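Local structure of cellulase (Uncultured bacterium, 6XSO) at residues Glu140-Gln145 / Asn207-Ser212; Ser134-Asp139 / Ala148-Leu153; Glu175-Leu180 / Asn232-Ala237; Ser212-Val217 / Arg227-Asn232. The protein hydrolyses plant cell-wall polysaccharides as a broad-specificity GH5_4 endoglucanase, probably cutting internal beta-1,4 linkages of glucans and xylan-type chains. All coordinates share one frame; numbering follows the deposited sequence.

Contact 1 (Glu140-Gln145 / Asn207-Ser212)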
# COMPACT_ATOMS: atom_id res chain seq x y z
N GLU A 140 3.29 -5.97 -20.94
CA GLU A 140 2.94 -7.39 -21.02
C GLU A 140 4.17 -8.25 -21.32
O GLU A 140 4.22 -9.41 -20.91
CB GLU A 140 1.82 -7.63 -22.04
CG GLU A 140 1.21 -9.01 -21.89
CD GLU A 140 -0.03 -9.20 -22.72
OE1 GLU A 140 -0.51 -8.20 -23.29
OE2 GLU A 140 -0.48 -10.37 -22.80
N ALA A 141 5.16 -7.72 -22.04
CA ALA A 141 6.39 -8.49 -22.23
C ALA A 141 7.14 -8.65 -20.91
O ALA A 141 7.69 -9.71 -20.61
CB ALA A 141 7.27 -7.84 -23.31
N ASN A 142 7.17 -7.60 -20.09
CA ASN A 142 7.78 -7.72 -18.77
C ASN A 142 7.02 -8.74 -17.92
O ASN A 142 7.64 -9.59 -17.25
CB ASN A 142 7.74 -6.34 -18.10
CG ASN A 142 8.30 -6.34 -16.68
OD1 ASN A 142 7.63 -6.76 -15.74
ND2 ASN A 142 9.53 -5.84 -16.52
N TYR A 143 5.69 -8.69 -17.94
CA TYR A 143 4.90 -9.68 -17.22
C TYR A 143 5.23 -11.09 -17.68
O TYR A 143 5.47 -11.99 -16.86
CB TYR A 143 3.40 -9.41 -17.34
CG TYR A 143 2.60 -10.55 -16.73
CD1 TYR A 143 2.63 -10.80 -15.36
CD2 TYR A 143 1.83 -11.38 -17.52
CE1 TYR A 143 1.93 -11.86 -14.81
CE2 TYR A 143 1.12 -12.42 -16.97
CZ TYR A 143 1.16 -12.66 -15.62
OH TYR A 143 0.46 -13.75 -15.12
N ASN A 144 5.23 -11.34 -19.00
CA ASN A 144 5.49 -12.70 -19.46
C ASN A 144 6.87 -13.16 -19.02
O ASN A 144 7.06 -14.33 -18.67
CB ASN A 144 5.36 -12.78 -20.98
CG ASN A 144 3.92 -12.65 -21.45
OD1 ASN A 144 2.97 -12.90 -20.70
ND2 ASN A 144 3.74 -12.27 -22.71
N GLN A 145 7.84 -12.26 -19.03
CA GLN A 145 9.20 -12.62 -18.67
C GLN A 145 9.34 -12.92 -17.18
O GLN A 145 10.04 -13.85 -16.79
CB GLN A 145 10.14 -11.47 -19.04
CG GLN A 145 11.57 -11.66 -18.56
CD GLN A 145 12.42 -10.42 -18.76
OE1 GLN A 145 12.76 -10.05 -19.89
NE2 GLN A 145 12.75 -9.75 -17.66
N ASN A 207 -3.27 -6.72 -14.86
CA ASN A 207 -4.22 -7.78 -14.57
C ASN A 207 -3.54 -9.13 -14.46
O ASN A 207 -3.94 -9.94 -13.62
CB ASN A 207 -5.33 -7.78 -15.61
CG ASN A 207 -6.18 -6.53 -15.57
OD1 ASN A 207 -6.26 -5.86 -14.53
ND2 ASN A 207 -6.81 -6.20 -16.68
N GLY A 208 -2.48 -9.34 -15.24
CA GLY A 208 -1.71 -10.57 -15.13
C GLY A 208 -0.98 -10.69 -13.81
O GLY A 208 -1.03 -11.73 -13.16
N TYR A 209 -0.29 -9.62 -13.39
CA TYR A 209 0.38 -9.66 -12.09
C TYR A 209 -0.63 -9.86 -10.96
O TYR A 209 -0.37 -10.61 -10.01
CB TYR A 209 1.19 -8.39 -11.88
CG TYR A 209 2.57 -8.41 -12.53
CD1 TYR A 209 3.56 -9.28 -12.06
CD2 TYR A 209 2.90 -7.57 -13.59
CE1 TYR A 209 4.81 -9.32 -12.63
CE2 TYR A 209 4.17 -7.58 -14.15
CZ TYR A 209 5.11 -8.46 -13.66
OH TYR A 209 6.40 -8.54 -14.14
N ALA A 210 -1.80 -9.22 -11.06
CA ALA A 210 -2.84 -9.40 -10.04
C ALA A 210 -3.28 -10.85 -9.94
O ALA A 210 -3.40 -11.40 -8.84
CB ALA A 210 -4.02 -8.47 -10.33
N ARG A 211 -3.54 -11.49 -11.09
CA ARG A 211 -3.90 -12.91 -11.14
C ARG A 211 -2.78 -13.77 -10.57
O ARG A 211 -3.02 -14.70 -9.78
CB ARG A 211 -4.09 -13.34 -12.59
CG ARG A 211 -5.39 -13.03 -13.26
CD ARG A 211 -5.57 -13.95 -14.49
NE ARG A 211 -4.43 -13.99 -15.42
CZ ARG A 211 -4.17 -13.07 -16.35
NH1 ARG A 211 -4.95 -12.01 -16.49
NH2 ARG A 211 -3.12 -13.20 -17.15
N SER A 212 -1.55 -13.50 -10.99
CA SER A 212 -0.41 -14.28 -10.54
C SER A 212 -0.27 -14.20 -9.03
O SER A 212 0.01 -15.22 -8.38
CB SER A 212 0.87 -13.78 -11.21
OG SER A 212 1.04 -14.34 -12.50
O HOH W 1 -1.51 -15.22 -16.40

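Contact 2 (Ser134-Asp139 / Ala148-Leu153)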
# COMPACT_ATOMS: atom_id res chain seq x y z
N SER A 134 13.16 -0.37 -12.06
CA SER A 134 12.26 -1.31 -11.41
C SER A 134 12.09 -2.55 -12.28
O SER A 134 12.05 -2.46 -13.51
CB SER A 134 10.90 -0.66 -11.18
OG SER A 134 10.36 -0.19 -12.40
N TRP A 135 11.98 -3.71 -11.64
CA TRP A 135 11.90 -4.96 -12.39
C TRP A 135 10.47 -5.39 -12.69
O TRP A 135 10.27 -6.16 -13.65
CB TRP A 135 12.70 -6.09 -11.73
CG TRP A 135 12.23 -6.62 -10.43
CD1 TRP A 135 12.48 -6.10 -9.20
CD2 TRP A 135 11.45 -7.81 -10.21
NE1 TRP A 135 11.89 -6.87 -8.22
CE2 TRP A 135 11.28 -7.94 -8.82
CE3 TRP A 135 10.89 -8.77 -11.06
CZ2 TRP A 135 10.56 -8.99 -8.26
CZ3 TRP A 135 10.18 -9.81 -10.50
CH2 TRP A 135 10.03 -9.92 -9.11
N ILE A 136 9.49 -4.93 -11.91
CA ILE A 136 8.09 -5.24 -12.14
C ILE A 136 7.50 -4.05 -12.89
O ILE A 136 7.39 -2.96 -12.32
CB ILE A 136 7.33 -5.52 -10.84
CG1 ILE A 136 7.99 -6.67 -10.08
CG2 ILE A 136 5.86 -5.82 -11.14
CD1 ILE A 136 7.40 -6.88 -8.70
N LYS A 137 7.13 -4.24 -14.15
CA LYS A 137 6.59 -3.15 -14.96
C LYS A 137 5.25 -3.55 -15.58
O LYS A 137 5.03 -4.71 -15.92
CB LYS A 137 7.54 -2.75 -16.08
CG LYS A 137 8.92 -2.31 -15.59
CD LYS A 137 9.67 -1.59 -16.69
CE LYS A 137 11.02 -1.08 -16.27
NZ LYS A 137 10.93 -0.11 -15.15
N ALA A 138 4.39 -2.54 -15.74
CA ALA A 138 3.09 -2.72 -16.40
C ALA A 138 3.33 -2.71 -17.90
O ALA A 138 3.10 -1.72 -18.60
CB ALA A 138 2.12 -1.62 -15.96
N ASP A 139 3.83 -3.84 -18.37
CA ASP A 139 4.23 -4.05 -19.76
C ASP A 139 4.08 -5.54 -19.95
O ASP A 139 4.62 -6.30 -19.14
CB ASP A 139 5.67 -3.61 -19.97
CG ASP A 139 6.15 -3.86 -21.38
OD1 ASP A 139 6.41 -5.04 -21.75
OD2 ASP A 139 6.26 -2.89 -22.16
N ALA A 148 7.10 -15.97 -13.59
CA ALA A 148 7.57 -17.07 -12.75
C ALA A 148 8.29 -16.58 -11.50
O ALA A 148 8.06 -17.08 -10.40
CB ALA A 148 8.48 -18.00 -13.55
N LYS A 149 9.16 -15.58 -11.65
CA LYS A 149 9.90 -15.07 -10.49
C LYS A 149 8.96 -14.36 -9.52
O LYS A 149 9.10 -14.50 -8.29
CB LYS A 149 10.97 -14.08 -10.95
CG LYS A 149 12.07 -13.85 -9.93
CD LYS A 149 13.29 -14.72 -10.25
CE LYS A 149 14.21 -14.05 -11.27
NZ LYS A 149 15.52 -14.76 -11.40
N TYR A 150 8.02 -13.57 -10.05
CA TYR A 150 7.05 -12.87 -9.22
C TYR A 150 6.16 -13.84 -8.45
O TYR A 150 5.93 -13.66 -7.25
CB TYR A 150 6.20 -11.96 -10.12
CG TYR A 150 5.10 -11.23 -9.41
CD1 TYR A 150 3.79 -11.69 -9.45
CD2 TYR A 150 5.35 -10.06 -8.72
CE1 TYR A 150 2.77 -11.02 -8.81
CE2 TYR A 150 4.33 -9.40 -8.07
CZ TYR A 150 3.05 -9.88 -8.13
OH TYR A 150 2.01 -9.25 -7.51
N GLU A 151 5.67 -14.88 -9.12
CA GLU A 151 4.90 -15.91 -8.42
C GLU A 151 5.75 -16.59 -7.34
O GLU A 151 5.26 -16.85 -6.24
CB GLU A 151 4.31 -16.93 -9.40
CG GLU A 151 3.20 -16.33 -10.27
CD GLU A 151 2.43 -17.34 -11.11
OE1 GLU A 151 2.56 -18.56 -10.90
OE2 GLU A 151 1.67 -16.90 -12.00
N TYR A 152 7.03 -16.88 -7.63
CA TYR A 152 7.88 -17.51 -6.62
C TYR A 152 8.08 -16.60 -5.42
O TYR A 152 8.07 -17.06 -4.26
CB TYR A 152 9.23 -17.90 -7.25
CG TYR A 152 10.28 -18.52 -6.34
CD1 TYR A 152 11.61 -18.23 -6.54
CD2 TYR A 152 9.93 -19.38 -5.31
CE1 TYR A 152 12.59 -18.78 -5.75
CE2 TYR A 152 10.91 -19.94 -4.49
CZ TYR A 152 12.23 -19.62 -4.71
OH TYR A 152 13.23 -20.20 -3.92
N LEU A 153 8.27 -15.30 -5.66
CA LEU A 153 8.37 -14.35 -4.55
C LEU A 153 7.13 -14.39 -3.67
O LEU A 153 7.23 -14.46 -2.44
CB LEU A 153 8.63 -12.95 -5.09
CG LEU A 153 8.64 -11.80 -4.08
CD1 LEU A 153 9.67 -12.05 -3.01
CD2 LEU A 153 8.90 -10.49 -4.81

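Contact 3 (Glu175-Leu180 / Asn232-Ala237)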
# COMPACT_ATOMS: atom_id res chain seq x y z
N GLU A 175 3.32 0.64 -7.02
CA GLU A 175 3.02 1.66 -8.04
C GLU A 175 3.66 1.19 -9.34
O GLU A 175 4.75 1.63 -9.71
CB GLU A 175 3.50 3.07 -7.60
CG GLU A 175 2.63 3.66 -6.49
CD GLU A 175 3.06 5.01 -6.02
OE1 GLU A 175 4.15 5.49 -6.36
OE2 GLU A 175 2.27 5.64 -5.27
N MET A 176 2.99 0.26 -10.01
CA MET A 176 3.54 -0.33 -11.22
C MET A 176 3.25 0.58 -12.41
O MET A 176 2.10 0.95 -12.65
CB MET A 176 2.92 -1.71 -11.46
CG MET A 176 3.75 -2.55 -12.40
SD MET A 176 2.96 -4.04 -13.02
CE MET A 176 2.34 -4.83 -11.55
N LEU A 177 4.29 0.91 -13.17
CA LEU A 177 4.22 1.82 -14.30
C LEU A 177 4.62 1.10 -15.58
O LEU A 177 5.25 0.04 -15.55
CB LEU A 177 5.16 3.01 -14.09
CG LEU A 177 5.13 3.71 -12.74
CD1 LEU A 177 6.09 4.89 -12.69
CD2 LEU A 177 3.72 4.16 -12.38
N ASP A 178 4.24 1.70 -16.71
CA ASP A 178 4.64 1.20 -18.02
C ASP A 178 6.12 1.48 -18.23
O ASP A 178 6.82 2.03 -17.37
CB ASP A 178 3.73 1.79 -19.11
CG ASP A 178 3.87 3.29 -19.26
OD1 ASP A 178 4.90 3.85 -18.83
OD2 ASP A 178 2.95 3.91 -19.82
N LYS A 179 6.64 1.06 -19.39
CA LYS A 179 8.06 1.22 -19.63
C LYS A 179 8.46 2.66 -19.86
O LYS A 179 9.67 2.94 -19.91
CB LYS A 179 8.51 0.36 -20.82
CG LYS A 179 8.11 0.84 -22.19
CD LYS A 179 8.57 -0.12 -23.27
CE LYS A 179 8.02 0.28 -24.61
NZ LYS A 179 8.47 -0.68 -25.67
N LEU A 180 7.50 3.56 -20.01
CA LEU A 180 7.73 4.99 -20.12
C LEU A 180 7.62 5.69 -18.78
O LEU A 180 7.77 6.91 -18.72
CB LEU A 180 6.70 5.61 -21.06
CG LEU A 180 6.51 4.89 -22.40
CD1 LEU A 180 5.33 5.50 -23.15
CD2 LEU A 180 7.75 4.93 -23.25
N ASN A 232 -3.55 -3.55 -6.55
CA ASN A 232 -3.46 -2.12 -6.82
C ASN A 232 -3.74 -1.80 -8.29
O ASN A 232 -3.49 -2.60 -9.20
CB ASN A 232 -2.08 -1.56 -6.42
CG ASN A 232 -1.83 -1.60 -4.92
OD1 ASN A 232 -2.46 -2.35 -4.19
ND2 ASN A 232 -0.90 -0.78 -4.47
N THR A 233 -4.28 -0.61 -8.51
CA THR A 233 -4.45 -0.16 -9.88
C THR A 233 -3.10 0.20 -10.49
O THR A 233 -2.10 0.38 -9.78
CB THR A 233 -5.31 1.10 -9.88
OG1 THR A 233 -4.70 2.06 -9.02
CG2 THR A 233 -6.73 0.81 -9.41
N TYR A 234 -3.08 0.33 -11.82
CA TYR A 234 -1.97 0.95 -12.54
C TYR A 234 -1.49 2.19 -11.80
O TYR A 234 -2.28 3.10 -11.54
CB TYR A 234 -2.39 1.34 -14.00
CG TYR A 234 -1.24 2.00 -14.71
CD1 TYR A 234 -1.03 3.35 -14.62
CD2 TYR A 234 -0.30 1.24 -15.41
CE1 TYR A 234 0.10 3.95 -15.19
CE2 TYR A 234 0.80 1.83 -15.98
CZ TYR A 234 0.99 3.18 -15.86
OH TYR A 234 2.11 3.74 -16.43
N ALA A 235 -0.20 2.24 -11.44
CA ALA A 235 0.45 3.36 -10.77
C ALA A 235 -0.14 3.69 -9.39
O ALA A 235 0.20 4.72 -8.79
CB ALA A 235 0.49 4.63 -11.63
N ALA A 236 -1.01 2.82 -8.86
CA ALA A 236 -1.88 3.17 -7.74
C ALA A 236 -2.67 4.46 -8.03
O ALA A 236 -3.08 5.19 -7.12
CB ALA A 236 -1.09 3.23 -6.42
N ALA A 237 -2.91 4.74 -9.31
CA ALA A 237 -3.68 5.90 -9.71
C ALA A 237 -5.13 5.75 -9.27
O ALA A 237 -5.68 4.65 -9.20
CB ALA A 237 -3.61 6.07 -11.24
O HOH W 2 0.45 -0.42 -8.98

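Contact 4 (Ser212-Val217 / Arg227-Asn232)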
# COMPACT_ATOMS: atom_id res chain seq x y z
N SER A 212 -1.55 -13.50 -10.99
CA SER A 212 -0.41 -14.28 -10.54
C SER A 212 -0.27 -14.20 -9.03
O SER A 212 0.01 -15.22 -8.38
CB SER A 212 0.87 -13.78 -11.21
OG SER A 212 1.04 -14.34 -12.50
N PHE A 213 -0.44 -13.00 -8.46
CA PHE A 213 -0.37 -12.80 -7.01
C PHE A 213 -1.41 -13.64 -6.30
O PHE A 213 -1.08 -14.40 -5.38
CB PHE A 213 -0.59 -11.32 -6.74
CG PHE A 213 -0.99 -10.97 -5.33
CD1 PHE A 213 -0.11 -11.12 -4.27
CD2 PHE A 213 -2.24 -10.42 -5.08
CE1 PHE A 213 -0.48 -10.74 -2.98
CE2 PHE A 213 -2.62 -10.03 -3.81
CZ PHE A 213 -1.73 -10.18 -2.76
N VAL A 214 -2.67 -13.51 -6.71
CA VAL A 214 -3.73 -14.24 -6.02
C VAL A 214 -3.48 -15.74 -6.13
O VAL A 214 -3.56 -16.48 -5.14
CB VAL A 214 -5.11 -13.83 -6.56
CG1 VAL A 214 -6.18 -14.77 -6.05
CG2 VAL A 214 -5.42 -12.39 -6.14
N ASN A 215 -3.18 -16.21 -7.35
CA ASN A 215 -2.99 -17.64 -7.54
C ASN A 215 -1.82 -18.17 -6.72
O ASN A 215 -1.90 -19.26 -6.15
CB ASN A 215 -2.76 -17.93 -9.02
CG ASN A 215 -4.00 -17.70 -9.87
OD1 ASN A 215 -5.12 -17.60 -9.36
ND2 ASN A 215 -3.81 -17.61 -11.19
N ALA A 216 -0.72 -17.41 -6.66
CA ALA A 216 0.44 -17.87 -5.91
C ALA A 216 0.12 -17.93 -4.42
O ALA A 216 0.47 -18.90 -3.73
CB ALA A 216 1.62 -16.94 -6.15
N VAL A 217 -0.58 -16.92 -3.91
CA VAL A 217 -0.87 -16.88 -2.49
C VAL A 217 -1.86 -17.97 -2.12
O VAL A 217 -1.63 -18.77 -1.21
CB VAL A 217 -1.38 -15.49 -2.08
CG1 VAL A 217 -1.89 -15.54 -0.63
CG2 VAL A 217 -0.31 -14.43 -2.23
N ARG A 227 -7.23 -15.56 3.35
CA ARG A 227 -6.63 -14.29 3.75
C ARG A 227 -7.12 -13.15 2.87
O ARG A 227 -7.36 -13.33 1.67
CB ARG A 227 -5.10 -14.39 3.68
CG ARG A 227 -4.38 -13.15 4.22
CD ARG A 227 -2.87 -13.32 4.27
NE ARG A 227 -2.53 -14.55 4.98
CZ ARG A 227 -2.64 -14.75 6.28
NH1 ARG A 227 -3.03 -13.78 7.10
NH2 ARG A 227 -2.34 -15.94 6.78
N ASN A 228 -7.28 -11.98 3.46
CA ASN A 228 -7.69 -10.81 2.70
C ASN A 228 -6.50 -10.26 1.95
O ASN A 228 -5.45 -9.98 2.54
CB ASN A 228 -8.35 -9.83 3.65
CG ASN A 228 -9.69 -10.34 4.10
OD1 ASN A 228 -10.47 -10.84 3.29
ND2 ASN A 228 -9.95 -10.26 5.40
N LEU A 229 -6.65 -10.16 0.63
CA LEU A 229 -5.60 -9.77 -0.29
C LEU A 229 -6.00 -8.50 -1.02
O LEU A 229 -7.18 -8.17 -1.16
CB LEU A 229 -5.34 -10.87 -1.32
CG LEU A 229 -5.12 -12.28 -0.81
CD1 LEU A 229 -4.89 -13.24 -1.95
CD2 LEU A 229 -3.93 -12.28 0.12
N ILE A 230 -4.99 -7.76 -1.46
CA ILE A 230 -5.19 -6.42 -2.01
C ILE A 230 -4.45 -6.33 -3.33
O ILE A 230 -3.28 -6.71 -3.41
CB ILE A 230 -4.63 -5.35 -1.04
CG1 ILE A 230 -5.20 -5.48 0.36
CG2 ILE A 230 -4.83 -3.96 -1.61
CD1 ILE A 230 -4.28 -4.87 1.40
N VAL A 231 -5.13 -5.83 -4.37
CA VAL A 231 -4.52 -5.60 -5.68
C VAL A 231 -4.61 -4.10 -5.98
O VAL A 231 -5.63 -3.46 -5.66
CB VAL A 231 -5.14 -6.44 -6.81
CG1 VAL A 231 -4.87 -7.91 -6.56
CG2 VAL A 231 -6.62 -6.18 -6.95
N ASN A 232 -3.55 -3.55 -6.55
CA ASN A 232 -3.46 -2.12 -6.82
C ASN A 232 -3.74 -1.80 -8.29
O ASN A 232 -3.49 -2.60 -9.20
CB ASN A 232 -2.08 -1.56 -6.42
CG ASN A 232 -1.83 -1.60 -4.92
OD1 ASN A 232 -2.46 -2.35 -4.19
ND2 ASN A 232 -0.90 -0.78 -4.47

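Contact 1 (Glu140-Gln145 / Asn207-Ser212)
Tyr143 of helix 140-161 and Tyr209 of helix 196-219 lead a buried helix-helix contact in the outer layer of the barrel, between the helices that follow its third and fourth strands. The two short segments run nearly the same way, 24° apart, with their axes 10.1 Å from each other. Tyr143 goes in as a knob among Gly208, Tyr209, Arg211 and Ser212. Its CG stands anti to the backbone N (chi1 173°), which sends the ring across the groove until one face rests on Gly208, whose CA lies 3.9 Å from the Tyr143 ring centroid in a CH-pi contact. Because Gly208 carries no side chain, the ring reaches the backbone of the other helix. Tyr209 runs past it in the opposite direction, and the two form a T-shaped pair: CD1 of Tyr143 points down over the centre of the Tyr209 ring, the planes 75° apart.

Both phenols end in polar company. Tyr209 OH donates to Asn142 OD1 at 2.7 Å, somewhat tilted from the carbonyl plane; the same oxygen accepts from Lys137 N while Asn142 ND2 binds Trp135 O, so the flip of the amide is fixed. Tyr143 OH is hydrogen-bonded to Ser212 OG (2.7 Å), which lies near the ring plane, and to a water that accepts from Arg211 NH2. Since Ser212 OG also bonds Glu151 OE2, a relay of water and hydroxyls joins a guanidinium to a carboxylate, which probably polarises the phenol between them and ties together two helices whose packing is otherwise aromatic.

Contact 2 (Ser134-Asp139 / Ala148-Leu153)
Trp135 takes a chi1 of 68°, with CG wedged between its own backbone N and carbonyl carbon, and this swings the indole out toward Tyr150 and Leu153 on helix 140-161. Ile136, next in the chain, is extended at chi2 (173°), so that its CD1 reaches forward to the ring of Tyr150. The indole meets the helix with its rim. Trp135 CH2 lies 4.2 Å from Tyr150 CA, and Trp135 CZ2 touches Leu153 CD2 at 4.1 Å, both partners close to the indole plane. Farther round, CZ3 of Trp135 comes to 4.4 Å from CB of Lys149, whose ammonium end turns off to the carbonyl of Ala91. Ile136 lies across the Tyr150 side chain, its CD1 abutting the ring edge 3.8 Å from Tyr150 CD2. Ile136 also backs the tryptophan, its CG1 sitting over the centre of one indole face.

Polar anchors hold the pieces from outside this interface: Trp135 NE1 bonds Asp124 OD1, and Tyr150 OH bonds Ser172 O. Within the loop, Lys137 NZ grips both O and OG of Ser134 and forms a salt bridge with Asp128. Asp139 closes the loop as N-cap of the same helix, its OD1 accepting from Asn142 N. The loop thus folds back on the helix it leads into through apolar contact, while the orientation of the indole and the phenol is probably steadied by the hydrogen bonds to Asp124 and Ser172.

Contact 3 (Glu175-Leu180 / Asn232-Ala237)
Two hydrogen bonds lace Met176 and Asp178 to Tyr234 and Ala235. Asp178 N points almost straight at Tyr234 OH, 3.0 Å away with an N-H...O angle of 164°, near the plane of the phenol ring. With CG anti to its backbone N (chi1 178°), Tyr234 carries the hydroxyl out to this amide. The hydroxyl is also bonded to Ser182 O, and this double grip probably limits movement of the ring. The second bond, from Ala235 N to Met176 O at 2.9 Å, is more bent (140°), and the same carbonyl oxygen lies over one face of the Tyr234 ring, toward its rim. A water then stitches the chains once more, accepting from Met176 N and donating to Thr233 O.

The packing lies around these bonds. Leu177 CD2 presses on Ala235 CB at 3.3 Å, tighter than usual for two carbons. Glu175 lays its CG 3.5 Å from Ala235 O and 3.7 Å from Ala236 CB, while its OE2 goes on to His269 ND1. Within segment 232-237 the turn braces itself: Ala235 and Ala236 both have left-handed backbone angles, and Thr233 OG1 approaches a lone pair of Ala237 O within its carbonyl plane.

These are the loops leaving the fourth and fifth strands at the C-terminal end of the barrel, the catalytic end in TIM-barrel glycosidases. Glu175, directly after Asn174, occupies a place consistent with the acid/base glutamate of family GH5.

Contact 4 (Ser212-Val217 / Arg227-Asn232)
Phe213 opens the contact by sending its ring from helix 196-219 onto strand 229-232, where it meets three consecutive residues, Leu229, Ile230 and Val231. With CG anti to the backbone N (chi1 161°), the ring reaches the strand obliquely. Phe213 CE2 comes to 3.8 Å from Leu229 CB and 3.4 Å from Ile230 O, and Phe213 CD2 rests 3.9 Å from Val231 CG1. Val214, one step on, touches more lightly, its CG2 lying 4.3 Å from Leu229 CD1. A turn later Val217 completes the patch: CG1, also anti to its backbone N, packs 3.9 Å from CD2 of Leu229, and the two side chains lie alongside, pointing opposite ways. Leu229 is therefore the shared partner, its CB set obliquely to the phenyl ring and its two methyls among the valines.

The helix side of the patch continues beyond the strand. Phe213 also lies on Phe170 of the neighbouring strand and on Tyr150 of helix 140-161, and Val217 reaches Phe170 and Trp154. Ile230 directs its CB away from the helix, and its side chain meets Gln267 of strand 264-270.

Helix and strand run nearly antiparallel, at 161° with axes 9.6 Å apart. This is the second half of a beta-alpha-beta crossover, in which helix 196-219 bridges the parallel strands 168-171 and 229-232, the repeating step of the TIM barrel, here with an apolar layer between helix and strand.

All four contacts are largely buried, yet they occupy different layers of the barrel. Contact 4 joins helix to strand mainly by packing of apolar side chains, whereas contact 1, farther from the centre of the chain, joins the same helix 196-219 to helix 140-161 through T-shaped rings, hydroxyls and water. Contact 2 packs the loop before that second helix onto it and is again apolar; Glu151 from it binds Ser212, the residue shared by contacts 1 and 4. Contact 3, at the C-terminal end of the barrel, depends on hydrogen bonds between loops: one backbone to backbone, one to a tyrosine hydroxyl, and a water bridge. Ala138 N to Leu177 O ties it to contact 2, Met176 against Tyr209 to contact 1; with contact 4 it merely shares Asn232.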